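Local structure of Serine/threonine-protein kinase/endoribonuclease IRE1 (Saccharomyces cerevisiae, 2BE1) at residues L44-R52 with D283-F291. The protein senses unfolded proteins in the endoplasmic reticulum through its lumenal domain, the part described here, and then activates its own ribonuclease to splice HAC1 precursor mRNA. Numbering follows the deposited sequence.
Sequences LIEIQEPSR and DQTSNLSWF
The guanidinium of R52 meets the indole of W290 almost at right angles, the two planes 79° apart. NE1 of W290 lies over one guanidinium face, 3.4 Å from CZ of R52, while that CZ sits at the indole edge, in the ring plane. R52, whose CB already points toward the hairpin, bends at chi2 and chi3 on its way to the indole; NH1 makes a weak hydrogen bond, 3.3 Å long, to O of L288. The residue is poorly ordered, and its NH2 has a stronger partner in E325, a salt bridge. CB of Q284 rests over the centre of one indole face, while OE1 of Q284 is hydrogen-bonded to K329 NZ. With an alanine at W290, the guanidinium loses the indole edge and Q284 CB the ring face it rests on, which is likely to leave the arginine less confined, held mainly by E325.

Just past the turn, S289 points its CB toward segment 44-52: CD1 of I45 lies 3.6 Å from CB of S289. With CG1 anti to the carbonyl carbon (chi1 -72°), I47 places its CD1 3.5 Å from the backbone O of W290. Farther out, N287 sets its OD1 3.2 Å from CG of E46, the amide and carboxylate planes 71° apart.

T285 to L288 form the type I turn of a beta hairpin joining strands 280-284 and 290-294. This hairpin packs against the short strand 45-46, which pairs with strand 190-195, and the loop beyond it, thereby joining two antiparallel sheets. W290 also touches T58 and I60 of strand 57-61, and K329 and I332 of helix 325-332.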
loop_
_atom_site.group_PDB
_atom_site.type_symbol
_atom_site.label_atom_id
_atom_site.label_comp_id
_atom_site.label_asym_id
_atom_site.label_seq_id
_atom_site.Cartn_x
_atom_site.Cartn_y
_atom_site.Cartn_z
ATOM N N LEU A 44 -3.799 11.987 13.325
ATOM C CA LEU A 44 -3.247 10.611 13.392
ATOM C C LEU A 44 -4.319 9.595 13.212
ATOM O O LEU A 44 -4.118 8.594 12.579
ATOM C CB LEU A 44 -2.560 10.343 14.723
ATOM C CG LEU A 44 -1.099 9.987 14.845
ATOM C CD1 LEU A 44 -0.377 10.779 13.876
ATOM C CD2 LEU A 44 -0.683 10.423 16.184
ATOM N N ILE A 45 -5.461 9.846 13.810
ATOM C CA ILE A 45 -6.583 8.981 13.605
ATOM C C ILE A 45 -7.871 9.800 13.410
ATOM O O ILE A 45 -8.140 10.759 14.111
ATOM C CB ILE A 45 -6.647 7.805 14.677
ATOM C CG1 ILE A 45 -7.861 7.843 15.553
ATOM C CG2 ILE A 45 -5.530 7.862 15.601
ATOM C CD1 ILE A 45 -9.085 7.518 14.824
ATOM N N GLU A 46 -8.640 9.426 12.411
ATOM C CA GLU A 46 -9.852 10.091 12.139
ATOM C C GLU A 46 -10.788 9.052 11.579
ATOM O O GLU A 46 -10.741 8.732 10.393
ATOM C CB GLU A 46 -9.576 11.209 11.173
ATOM C CG GLU A 46 -10.791 11.924 10.610
ATOM C CD GLU A 46 -10.418 12.633 9.271
ATOM O OE1 GLU A 46 -10.957 12.191 8.187
ATOM O OE2 GLU A 46 -9.549 13.586 9.310
ATOM N N ILE A 47 -11.591 8.516 12.501
ATOM C CA ILE A 47 -12.638 7.541 12.274
ATOM C C ILE A 47 -13.937 8.241 12.002
ATOM O O ILE A 47 -14.346 9.136 12.724
ATOM C CB ILE A 47 -12.885 6.671 13.531
ATOM C CG1 ILE A 47 -11.735 5.684 13.775
ATOM C CG2 ILE A 47 -14.251 5.937 13.444
ATOM C CD1 ILE A 47 -11.501 5.248 15.267
ATOM N N GLN A 48 -14.613 7.759 10.975
ATOM C CA GLN A 48 -15.893 8.294 10.540
ATOM C C GLN A 48 -16.938 7.181 10.319
ATOM O O GLN A 48 -16.924 6.509 9.302
ATOM C CB GLN A 48 -15.638 9.039 9.268
ATOM C CG GLN A 48 -16.627 10.072 8.958
ATOM C CD GLN A 48 -16.651 10.259 7.471
ATOM O OE1 GLN A 48 -17.719 10.433 6.873
ATOM N NE2 GLN A 48 -15.470 10.169 6.840
ATOM N N GLU A 49 -17.835 7.005 11.288
ATOM C CA GLU A 49 -18.671 5.814 11.390
ATOM C C GLU A 49 -20.137 6.176 11.183
ATOM O O GLU A 49 -20.424 7.351 10.933
ATOM C CB GLU A 49 -18.410 5.079 12.725
ATOM C CG GLU A 49 -18.924 5.784 13.978
ATOM C CD GLU A 49 -18.133 5.458 15.253
ATOM O OE1 GLU A 49 -18.113 6.333 16.151
ATOM O OE2 GLU A 49 -17.544 4.351 15.359
ATOM N N PRO A 50 -21.060 5.169 11.254
ATOM C CA PRO A 50 -22.444 5.465 10.892
ATOM C C PRO A 50 -23.299 6.082 12.046
ATOM O O PRO A 50 -24.250 6.832 11.741
ATOM C CB PRO A 50 -22.980 4.115 10.350
ATOM C CG PRO A 50 -22.186 3.076 11.033
ATOM C CD PRO A 50 -20.935 3.745 11.646
ATOM N N SER A 51 -22.995 5.830 13.325
ATOM C CA SER A 51 -23.609 6.673 14.372
ATOM C C SER A 51 -23.752 6.067 15.759
ATOM O O SER A 51 -24.607 5.190 15.984
ATOM C CB SER A 51 -24.979 7.224 13.946
ATOM O OG SER A 51 -25.520 8.041 14.960
ATOM N N ARG A 52 -22.971 6.629 16.688
ATOM C CA ARG A 52 -22.785 6.123 18.060
ATOM C C ARG A 52 -23.988 6.219 18.964
ATOM O O ARG A 52 -24.021 5.577 20.038
ATOM C CB ARG A 52 -21.645 6.896 18.718
ATOM C CG ARG A 52 -20.347 6.806 17.897
ATOM C CD ARG A 52 -19.588 8.124 17.830
ATOM N NE ARG A 52 -19.364 8.689 19.165
ATOM C CZ ARG A 52 -18.548 9.707 19.410
ATOM N NH1 ARG A 52 -17.879 10.259 18.403
ATOM N NH2 ARG A 52 -18.399 10.170 20.661
ATOM N N ASP A 283 -10.045 7.160 25.001
ATOM C CA ASP A 283 -10.063 8.629 25.047
ATOM C C ASP A 283 -10.295 9.075 23.657
ATOM O O ASP A 283 -10.161 8.233 22.722
ATOM C CB ASP A 283 -8.746 9.176 25.491
ATOM C CG ASP A 283 -8.872 10.536 26.069
ATOM O OD1 ASP A 283 -7.913 11.025 26.731
ATOM O OD2 ASP A 283 -9.938 11.129 25.864
ATOM N N GLN A 284 -10.669 10.341 23.478
ATOM C CA GLN A 284 -10.965 10.751 22.126
ATOM C C GLN A 284 -10.200 11.959 21.633
ATOM O O GLN A 284 -9.794 12.800 22.409
ATOM C CB GLN A 284 -12.456 10.818 21.891
ATOM C CG GLN A 284 -13.121 11.947 22.560
ATOM C CD GLN A 284 -14.594 12.080 22.126
ATOM O OE1 GLN A 284 -15.221 13.103 22.376
ATOM N NE2 GLN A 284 -15.144 11.045 21.493
ATOM N N THR A 285 -9.952 12.014 20.330
ATOM C CA THR A 285 -9.160 13.126 19.768
ATOM C C THR A 285 -10.014 14.312 19.647
ATOM O O THR A 285 -11.210 14.229 19.943
ATOM C CB THR A 285 -8.735 12.897 18.331
ATOM O OG1 THR A 285 -9.905 12.598 17.533
ATOM C CG2 THR A 285 -7.599 11.803 18.277
ATOM N N SER A 286 -9.424 15.380 19.132
ATOM C CA SER A 286 -10.119 16.638 19.135
ATOM C C SER A 286 -11.215 16.589 18.076
ATOM O O SER A 286 -12.304 17.132 18.295
ATOM C CB SER A 286 -9.174 17.786 18.867
ATOM O OG SER A 286 -8.673 17.606 17.559
ATOM N N ASN A 287 -10.958 15.947 16.941
ATOM C CA ASN A 287 -12.054 15.745 16.008
ATOM C C ASN A 287 -12.980 14.620 16.474
ATOM O O ASN A 287 -13.656 14.022 15.676
ATOM C CB ASN A 287 -11.540 15.442 14.599
ATOM C CG ASN A 287 -10.758 14.056 14.502
ATOM O OD1 ASN A 287 -10.658 13.448 13.401
ATOM N ND2 ASN A 287 -10.190 13.587 15.659
ATOM N N LEU A 288 -12.964 14.302 17.756
ATOM C CA LEU A 288 -13.946 13.371 18.376
ATOM C C LEU A 288 -13.831 11.896 18.026
ATOM O O LEU A 288 -14.729 11.111 18.332
ATOM C CB LEU A 288 -15.404 13.821 18.173
ATOM C CG LEU A 288 -15.705 15.287 18.464
ATOM C CD1 LEU A 288 -16.968 15.660 17.694
ATOM C CD2 LEU A 288 -15.864 15.542 19.898
ATOM N N SER A 289 -12.710 11.507 17.436
ATOM C CA SER A 289 -12.489 10.095 17.196
ATOM C C SER A 289 -11.979 9.366 18.427
ATOM O O SER A 289 -11.073 9.836 19.102
ATOM C CB SER A 289 -11.510 9.938 16.066
ATOM O OG SER A 289 -11.780 10.916 15.089
ATOM N N TRP A 290 -12.559 8.209 18.711
ATOM C CA TRP A 290 -12.141 7.413 19.875
ATOM C C TRP A 290 -10.851 6.672 19.642
ATOM O O TRP A 290 -10.715 5.990 18.621
ATOM C CB TRP A 290 -13.253 6.377 20.243
ATOM C CG TRP A 290 -14.303 7.088 20.969
ATOM C CD1 TRP A 290 -15.447 7.632 20.447
ATOM C CD2 TRP A 290 -14.249 7.502 22.346
ATOM N NE1 TRP A 290 -16.113 8.326 21.421
ATOM C CE2 TRP A 290 -15.407 8.275 22.590
ATOM C CE3 TRP A 290 -13.338 7.277 23.390
ATOM C CZ2 TRP A 290 -15.692 8.818 23.810
ATOM C CZ3 TRP A 290 -13.603 7.815 24.594
ATOM C CH2 TRP A 290 -14.800 8.573 24.808
ATOM N N PHE A 291 -9.929 6.713 20.583
ATOM C CA PHE A 291 -8.734 5.845 20.414
ATOM C C PHE A 291 -8.359 5.050 21.646
ATOM O O PHE A 291 -8.695 5.431 22.812
ATOM C CB PHE A 291 -7.503 6.636 19.943
ATOM C CG PHE A 291 -7.001 7.649 20.968
ATOM C CD1 PHE A 291 -6.223 7.236 22.073
ATOM C CD2 PHE A 291 -7.320 9.036 20.851
ATOM C CE1 PHE A 291 -5.747 8.222 23.023
ATOM C CE2 PHE A 291 -6.861 9.974 21.816
ATOM C CZ PHE A 291 -6.073 9.565 22.866
#